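Long-range contact in Xyn30D (Paenibacillus barcinonensis, PDB 4QB6), which probably cleaves glucuronoxylan as a family 30 xylanase and, through its attached CBM35 module, binds glucuronic acid-bearing sugars beside a calcium ion: residues N67-W78 / T143-P154. Numbering follows the deposited sequence.
Sequences NFNAYTNSAIEW and TLRIVTTGTEGP. With CA (calcium ion), chain C; GCU (alpha-D-glucopyranuronic acid), chain B.
N67 and E152 meet at a calcium ion: N67 gives OD1 at 2.4 Å from the metal, its ND2 hydrogen-bonded to E54 OE1, while E152 clasps the ion with both OE1 and OE2. F68 O, two waters and O4 and O6A of the glucuronic acid complete the shell, so the sugar is held partly through the metal; R102, N155 and Y57 bind it as well. E152 OE1 also takes a nearly straight bond from G153 N (177°), which helps fix the carboxylate. Behind the ion the F68 ring turns its edge toward P154 O and brings CZ to 3.9 Å from I146 CD1, with T148 CG2 beside CD1. With an alanine here the ring would be gone, which would probably leave a gap between T148 CG2, I146 CD1 and P154. All this lies at the loop end of a CBM35 beta-sandwich. From above its carbonyl plane, A70 O accepts T148 OG1 (2.9 Å); a chi1 of 67° places that hydroxyl where it can also accept from S74 N. Y71 O takes two amides, G150 N from above the carbonyl plane and E152 N in it, while E152 CB sits over the ring face, 3.8 Å from the centroid of Y71. A beta bulge between T72 and A75 leads into antiparallel pairing: N73 N bonds T148 O, T148 N bonds S74 O, A75 CB packs on V147 CG2, and I76 and I146 exchange backbone bonds. E77 lays CB against R145 CG; R145 makes a cation-pi contact with Y107. On the core face, W78 runs alongside L144, its CE3 3.9 Å from L144 CD2, and its ring edge meets I146 CD1.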
ATOM      1  N   ASN A  67       6.634  -7.016  -3.996  1.00  7.49           N
ATOM      2  CA  ASN A  67       6.820  -6.710  -5.374  1.00  7.93           C
ATOM      3  C   ASN A  67       5.581  -7.158  -6.136  1.00  7.81           C
ATOM      4  O   ASN A  67       5.251  -8.353  -6.140  1.00  8.60           O
ATOM      5  CB  ASN A  67       8.074  -7.460  -5.848  1.00  8.65           C
ATOM      6  CG  ASN A  67       8.370  -7.227  -7.284  1.00  9.93           C
ATOM      7  OD1 ASN A  67       7.598  -6.604  -7.979  1.00  9.46           O
ATOM      8  ND2 ASN A  67       9.487  -7.751  -7.767  1.00 12.37           N
ATOM      9  N   PHE A  68       4.828  -6.227  -6.721  1.00  7.55           N
ATOM     10  CA  PHE A  68       3.709  -6.592  -7.613  1.00  7.95           C
ATOM     11  C   PHE A  68       4.272  -7.196  -8.872  1.00  8.14           C
ATOM     12  O   PHE A  68       5.159  -6.637  -9.462  1.00  8.90           O
ATOM     13  CB  PHE A  68       2.887  -5.353  -7.999  1.00  7.86           C
ATOM     14  CG  PHE A  68       2.205  -4.620  -6.858  1.00  7.91           C
ATOM     15  CD1 PHE A  68       0.899  -4.939  -6.478  1.00  8.37           C
ATOM     16  CD2 PHE A  68       2.837  -3.545  -6.224  1.00  8.54           C
ATOM     17  CE1 PHE A  68       0.263  -4.199  -5.519  1.00  8.62           C
ATOM     18  CE2 PHE A  68       2.168  -2.829  -5.247  1.00  8.67           C
ATOM     19  CZ  PHE A  68       0.898  -3.166  -4.883  1.00  8.82           C
ATOM     20  N   ASN A  69       3.728  -8.316  -9.325  1.00  8.52           N
ATOM     21  CA  ASN A  69       4.269  -8.903 -10.559  1.00  9.57           C
ATOM     22  C   ASN A  69       3.506  -8.649 -11.819  1.00  9.28           C
ATOM     23  O   ASN A  69       4.109  -8.630 -12.906  1.00 10.76           O
ATOM     24  CB  ASN A  69       4.454 -10.390 -10.395  1.00 12.12           C
ATOM     25  CG  ASN A  69       5.507 -10.714  -9.372  1.00 14.73           C
ATOM     26  OD1 ASN A  69       5.237 -11.423  -8.428  1.00 17.95           O
ATOM     27  ND2 ASN A  69       6.685 -10.108  -9.513  1.00 15.83           N
ATOM     28  N   ALA A  70       2.218  -8.428 -11.726  1.00  8.59           N
ATOM     29  CA  ALA A  70       1.371  -8.274 -12.918  1.00  8.56           C
ATOM     30  C   ALA A  70       1.032  -6.826 -13.160  1.00  8.04           C
ATOM     31  O   ALA A  70       0.744  -6.051 -12.217  1.00  8.42           O
ATOM     32  CB  ALA A  70       0.101  -9.080 -12.794  1.00  8.68           C
ATOM     33  N   TYR A  71       0.982  -6.440 -14.422  1.00  7.62           N
ATOM     34  CA  TYR A  71       0.660  -5.082 -14.771  1.00  7.62           C
ATOM     35  C   TYR A  71      -0.753  -4.712 -14.363  1.00  7.75           C
ATOM     36  O   TYR A  71      -0.992  -3.531 -14.020  1.00  8.32           O
ATOM     37  CB  TYR A  71       0.906  -4.777 -16.263  1.00  8.11           C
ATOM     38  CG  TYR A  71       2.325  -4.344 -16.501  1.00  8.69           C
ATOM     39  CD1 TYR A  71       3.378  -5.243 -16.445  1.00  9.87           C
ATOM     40  CD2 TYR A  71       2.618  -3.017 -16.775  1.00  8.91           C
ATOM     41  CE1 TYR A  71       4.685  -4.811 -16.651  1.00 10.80           C
ATOM     42  CE2 TYR A  71       3.915  -2.595 -16.952  1.00 10.29           C
ATOM     43  CZ  TYR A  71       4.926  -3.493 -16.892  1.00 11.43           C
ATOM     44  OH  TYR A  71       6.223  -3.050 -17.092  1.00 15.57           O
ATOM     45  N   THR A  72      -1.679  -5.685 -14.407  0.50  8.20           N
ATOM     46  CA  THR A  72      -3.040  -5.522 -13.909  0.50  9.13           C
ATOM     47  C   THR A  72      -3.405  -6.645 -12.981  0.50  8.73           C
ATOM     48  O   THR A  72      -2.960  -7.787 -13.137  0.50  9.04           O
ATOM     49  CB  THR A  72      -4.101  -5.508 -15.028  0.50 10.34           C
ATOM     50  OG1 THR A  72      -4.201  -6.770 -15.693  0.50 14.16           O
ATOM     51  CG2 THR A  72      -3.769  -4.490 -15.972  0.50 11.12           C
ATOM     52  N   ASN A  73      -4.224  -6.299 -11.994  1.00  8.50           N
ATOM     53  CA  ASN A  73      -4.819  -7.276 -11.108  1.00  9.37           C
ATOM     54  C   ASN A  73      -3.900  -7.951 -10.113  1.00  9.31           C
ATOM     55  O   ASN A  73      -4.274  -8.938  -9.475  1.00 11.78           O
ATOM     56  CB  ASN A  73      -5.732  -8.287 -11.874  1.00 10.64           C
ATOM     57  CG  ASN A  73      -6.941  -7.615 -12.457  1.00 13.63           C
ATOM     58  OD1 ASN A  73      -7.375  -7.963 -13.575  1.00 20.76           O
ATOM     59  ND2 ASN A  73      -7.469  -6.660 -11.766  1.00 14.07           N
ATOM     60  N   SER A  74      -2.687  -7.439  -9.909  0.50  8.17           N
ATOM     61  CA  SER A  74      -1.918  -7.837  -8.733  0.50  7.97           C
ATOM     62  C   SER A  74      -2.442  -7.019  -7.574  0.50  7.56           C
ATOM     63  O   SER A  74      -2.942  -5.917  -7.767  0.50  7.32           O
ATOM     64  CB  SER A  74      -0.414  -7.608  -8.863  0.50  8.11           C
ATOM     65  OG  SER A  74       0.226  -8.475  -9.779  0.50  8.88           O
ATOM     66  N   ALA A  75      -2.328  -7.562  -6.383  1.00  7.45           N
ATOM     67  CA  ALA A  75      -2.958  -6.914  -5.217  1.00  7.87           C
ATOM     68  C   ALA A  75      -2.276  -7.244  -3.927  1.00  7.60           C
ATOM     69  O   ALA A  75      -1.713  -8.333  -3.748  1.00  8.21           O
ATOM     70  CB  ALA A  75      -4.429  -7.280  -5.114  1.00  8.60           C
ATOM     71  N   ILE A  76      -2.352  -6.292  -2.996  1.00  7.34           N
ATOM     72  CA  ILE A  76      -2.064  -6.507  -1.590  1.00  7.45           C
ATOM     73  C   ILE A  76      -3.306  -6.152  -0.803  1.00  7.75           C
ATOM     74  O   ILE A  76      -3.846  -5.054  -0.980  1.00  8.09           O
ATOM     75  CB  ILE A  76      -0.905  -5.593  -1.110  1.00  7.63           C
ATOM     76  CG1 ILE A  76       0.338  -5.761  -1.956  1.00  7.99           C
ATOM     77  CG2 ILE A  76      -0.638  -5.847   0.367  1.00  8.11           C
ATOM     78  CD1 ILE A  76       1.403  -4.707  -1.668  1.00  8.40           C
ATOM     79  N   GLU A  77      -3.783  -7.063   0.045  1.00  8.33           N
ATOM     80  CA  GLU A  77      -4.920  -6.789   0.899  1.00  9.26           C
ATOM     81  C   GLU A  77      -4.537  -6.931   2.350  1.00  9.07           C
ATOM     82  O   GLU A  77      -4.063  -7.990   2.765  1.00  9.79           O
ATOM     83  CB  GLU A  77      -6.045  -7.778   0.592  1.00 11.36           C
ATOM     84  CG  GLU A  77      -7.302  -7.509   1.418  1.00 14.80           C
ATOM     85  CD  GLU A  77      -8.447  -8.491   1.220  1.00 21.07           C
ATOM     86  OE1 GLU A  77      -8.233  -9.584   0.660  1.00 27.46           O
ATOM     87  OE2 GLU A  77      -9.566  -8.190   1.726  1.00 26.06           O
ATOM     88  N   TRP A  78      -4.683  -5.844   3.103  1.00  9.03           N
ATOM     89  CA  TRP A  78      -4.570  -5.853   4.558  1.00  9.69           C
ATOM     90  C   TRP A  78      -5.921  -6.224   5.109  1.00 11.18           C
ATOM     91  O   TRP A  78      -6.925  -5.606   4.815  1.00 10.90           O
ATOM     92  CB  TRP A  78      -4.145  -4.477   5.064  1.00  9.18           C
ATOM     93  CG  TRP A  78      -2.728  -4.129   4.808  1.00  8.99           C
ATOM     94  CD1 TRP A  78      -1.676  -4.343   5.652  1.00  9.32           C
ATOM     95  CD2 TRP A  78      -2.186  -3.492   3.642  1.00  9.21           C
ATOM     96  NE1 TRP A  78      -0.528  -3.881   5.088  1.00  9.65           N
ATOM     97  CE2 TRP A  78      -0.801  -3.361   3.856  1.00  9.36           C
ATOM     98  CE3 TRP A  78      -2.726  -3.029   2.435  1.00  9.17           C
ATOM     99  CZ2 TRP A  78       0.041  -2.753   2.942  1.00  9.24           C
ATOM    100  CZ3 TRP A  78      -1.894  -2.437   1.520  1.00  9.62           C
ATOM    101  CH2 TRP A  78      -0.511  -2.315   1.769  1.00  9.89           C
ATOM    102  N   THR A 143     -10.633  -3.616   6.200  1.00 10.10           N
ATOM    103  CA  THR A 143      -9.738  -4.109   5.147  1.00 10.41           C
ATOM    104  C   THR A 143      -9.369  -2.967   4.205  1.00  9.35           C
ATOM    105  O   THR A 143     -10.131  -1.995   4.017  1.00  9.63           O
ATOM    106  CB  THR A 143     -10.341  -5.256   4.346  1.00 11.78           C
ATOM    107  OG1 THR A 143     -11.426  -4.788   3.591  1.00 13.81           O
ATOM    108  CG2 THR A 143     -10.799  -6.386   5.240  1.00 12.62           C
ATOM    109  N   LEU A 144      -8.197  -3.078   3.595  0.50  8.58           N
ATOM    110  CA  LEU A 144      -7.767  -2.125   2.567  0.50  8.34           C
ATOM    111  C   LEU A 144      -6.974  -2.908   1.554  0.50  7.78           C
ATOM    112  O   LEU A 144      -6.020  -3.612   1.920  0.50  7.40           O
ATOM    113  CB  LEU A 144      -6.914  -1.030   3.197  0.50  8.81           C
ATOM    114  CG  LEU A 144      -6.499   0.155   2.340  0.50  9.34           C
ATOM    115  CD1 LEU A 144      -6.297   1.414   3.173  0.50  9.77           C
ATOM    116  CD2 LEU A 144      -5.227  -0.165   1.573  0.50  9.61           C
ATOM    117  N   ARG A 145      -7.365  -2.789   0.282  0.50  7.65           N
ATOM    118  CA  ARG A 145      -6.686  -3.492  -0.785  0.50  7.98           C
ATOM    119  C   ARG A 145      -6.212  -2.478  -1.827  0.50  7.63           C
ATOM    120  O   ARG A 145      -6.861  -1.455  -2.106  0.50  7.31           O
ATOM    121  CB  ARG A 145      -7.594  -4.557  -1.423  0.50  8.91           C
ATOM    122  CG  ARG A 145      -6.858  -5.414  -2.439  0.50  9.64           C
ATOM    123  CD  ARG A 145      -7.648  -6.629  -2.817  0.50 10.99           C
ATOM    124  NE  ARG A 145      -8.875  -6.124  -3.365  0.50 12.40           N
ATOM    125  CZ  ARG A 145      -9.349  -6.326  -4.587  0.50 14.32           C
ATOM    126  NH1 ARG A 145      -8.702  -7.078  -5.464  0.50 15.42           N
ATOM    127  NH2 ARG A 145     -10.508  -5.773  -4.906  0.50 15.70           N
ATOM    128  N   ILE A 146      -5.034  -2.741  -2.361  1.00  7.31           N
ATOM    129  CA  ILE A 146      -4.472  -1.947  -3.460  1.00  7.35           C
ATOM    130  C   ILE A 146      -4.150  -2.871  -4.628  1.00  6.93           C
ATOM    131  O   ILE A 146      -3.626  -3.963  -4.416  1.00  7.46           O
ATOM    132  CB  ILE A 146      -3.280  -1.139  -2.969  1.00  8.05           C
ATOM    133  CG1 ILE A 146      -2.066  -1.991  -2.568  1.00  8.38           C
ATOM    134  CG2 ILE A 146      -3.710  -0.259  -1.816  1.00  9.04           C
ATOM    135  CD1 ILE A 146      -0.906  -1.174  -2.053  1.00  8.57           C
ATOM    136  N   VAL A 147      -4.495  -2.423  -5.829  1.00  6.81           N
ATOM    137  CA  VAL A 147      -4.554  -3.308  -6.990  1.00  7.53           C
ATOM    138  C   VAL A 147      -3.953  -2.611  -8.188  1.00  7.38           C
ATOM    139  O   VAL A 147      -4.286  -1.466  -8.484  1.00  7.69           O
ATOM    140  CB  VAL A 147      -6.004  -3.706  -7.298  1.00  8.26           C
ATOM    141  CG1 VAL A 147      -6.030  -4.826  -8.327  1.00  8.88           C
ATOM    142  CG2 VAL A 147      -6.756  -4.171  -6.054  1.00  8.62           C
ATOM    143  N   THR A 148      -3.123  -3.323  -8.954  1.00  7.40           N
ATOM    144  CA  THR A 148      -2.593  -2.779 -10.200  1.00  7.43           C
ATOM    145  C   THR A 148      -3.685  -2.778 -11.284  1.00  7.38           C
ATOM    146  O   THR A 148      -4.627  -3.560 -11.221  1.00  8.36           O
ATOM    147  CB  THR A 148      -1.315  -3.513 -10.651  1.00  7.32           C
ATOM    148  OG1 THR A 148      -1.645  -4.849 -11.019  1.00  7.35           O
ATOM    149  CG2 THR A 148      -0.270  -3.501  -9.602  1.00  7.50           C
ATOM    150  N   THR A 149      -3.550  -1.840 -12.221  1.00  7.96           N
ATOM    151  CA  THR A 149      -4.617  -1.507 -13.170  1.00  9.16           C
ATOM    152  C   THR A 149      -4.099  -1.324 -14.576  1.00  9.59           C
ATOM    153  O   THR A 149      -4.831  -0.833 -15.440  1.00 11.21           O
ATOM    154  CB  THR A 149      -5.327  -0.201 -12.748  1.00 10.07           C
ATOM    155  OG1 THR A 149      -4.399   0.858 -12.808  1.00 11.10           O
ATOM    156  CG2 THR A 149      -5.927  -0.284 -11.327  1.00 10.80           C
ATOM    157  N   GLY A 150      -2.846  -1.650 -14.835  1.00  8.79           N
ATOM    158  CA  GLY A 150      -2.278  -1.542 -16.177  1.00  8.93           C
ATOM    159  C   GLY A 150      -0.880  -1.011 -16.227  1.00  8.88           C
ATOM    160  O   GLY A 150      -0.214  -1.134 -17.255  1.00  9.88           O
ATOM    161  N   THR A 151      -0.370  -0.445 -15.130  1.00  8.61           N
ATOM    162  CA  THR A 151       0.972   0.096 -15.073  1.00  8.65           C
ATOM    163  C   THR A 151       1.852  -0.612 -14.024  1.00  8.14           C
ATOM    164  O   THR A 151       2.932  -0.142 -13.701  1.00  9.11           O
ATOM    165  CB  THR A 151       0.971   1.627 -14.855  1.00  8.95           C
ATOM    166  OG1 THR A 151       0.070   1.980 -13.794  1.00  9.46           O
ATOM    167  CG2 THR A 151       0.537   2.339 -16.137  1.00  9.94           C
ATOM    168  N   GLU A 152       1.429  -1.780 -13.565  1.00  7.85           N
ATOM    169  CA  GLU A 152       2.172  -2.525 -12.534  1.00  8.00           C
ATOM    170  C   GLU A 152       2.163  -1.674 -11.248  1.00  7.78           C
ATOM    171  O   GLU A 152       1.269  -0.839 -11.058  1.00  8.15           O
ATOM    172  CB  GLU A 152       3.562  -2.961 -13.048  1.00  8.88           C
ATOM    173  CG  GLU A 152       3.930  -4.407 -12.751  1.00  9.45           C
ATOM    174  CD  GLU A 152       5.071  -4.605 -11.778  1.00  9.56           C
ATOM    175  OE1 GLU A 152       5.128  -3.909 -10.738  1.00  9.15           O
ATOM    176  OE2 GLU A 152       5.929  -5.488 -12.002  1.00  9.78           O
ATOM    177  N   GLY A 153       3.082  -1.923 -10.334  1.00  7.72           N
ATOM    178  CA  GLY A 153       3.024  -1.197  -9.062  1.00  7.60           C
ATOM    179  C   GLY A 153       4.370  -0.853  -8.522  1.00  7.47           C
ATOM    180  O   GLY A 153       5.373  -1.438  -8.892  1.00  7.61           O
ATOM    181  N   PRO A 154       4.420   0.069  -7.561  1.00  7.51           N
ATOM    182  CA  PRO A 154       5.650   0.308  -6.831  1.00  7.53           C
ATOM    183  C   PRO A 154       5.980  -0.873  -5.931  1.00  7.33           C
ATOM    184  O   PRO A 154       5.087  -1.621  -5.557  1.00  7.94           O
ATOM    185  CB  PRO A 154       5.301   1.529  -6.002  1.00  8.03           C
ATOM    186  CG  PRO A 154       3.858   1.365  -5.711  1.00  8.63           C
ATOM    187  CD  PRO A 154       3.272   0.749  -6.959  1.00  7.95           C
TER
HETATM  188 CA    CA C 203       7.092  -5.294  -9.874  1.00  8.23          CA
HETATM  189  C1  GCU B   2      12.858  -4.817 -11.232  1.00 17.30           C
HETATM  190  C2  GCU B   2      13.033  -4.806  -9.735  1.00 16.50           C
HETATM  191  C3  GCU B   2      11.754  -5.168  -9.013  1.00 16.47           C
HETATM  192  C4  GCU B   2      10.573  -4.256  -9.550  1.00 13.77           C
HETATM  193  C5  GCU B   2      10.479  -4.436 -11.053  1.00 14.37           C
HETATM  194  C6  GCU B   2       9.409  -3.631 -11.665  1.00 13.87           C
HETATM  195  O2  GCU B   2      14.156  -5.645  -9.362  1.00 18.07           O
HETATM  196  O3  GCU B   2      11.815  -5.018  -7.599  1.00 15.22           O
HETATM  197  O4  GCU B   2       9.340  -4.739  -8.975  1.00 10.35           O
HETATM  198  O5  GCU B   2      11.727  -4.011 -11.561  1.00 16.25           O
HETATM  199  O6A GCU B   2       8.248  -3.771 -11.254  1.00 10.58           O
HETATM  200  O6B GCU B   2       9.673  -2.844 -12.566  1.00 16.45           O
HETATM  201  O   HOH W   1       6.494  -3.853  -7.974  1.00  8.50           O
HETATM  202  O   HOH W   2       8.159  -7.182 -10.924  1.00 12.71           O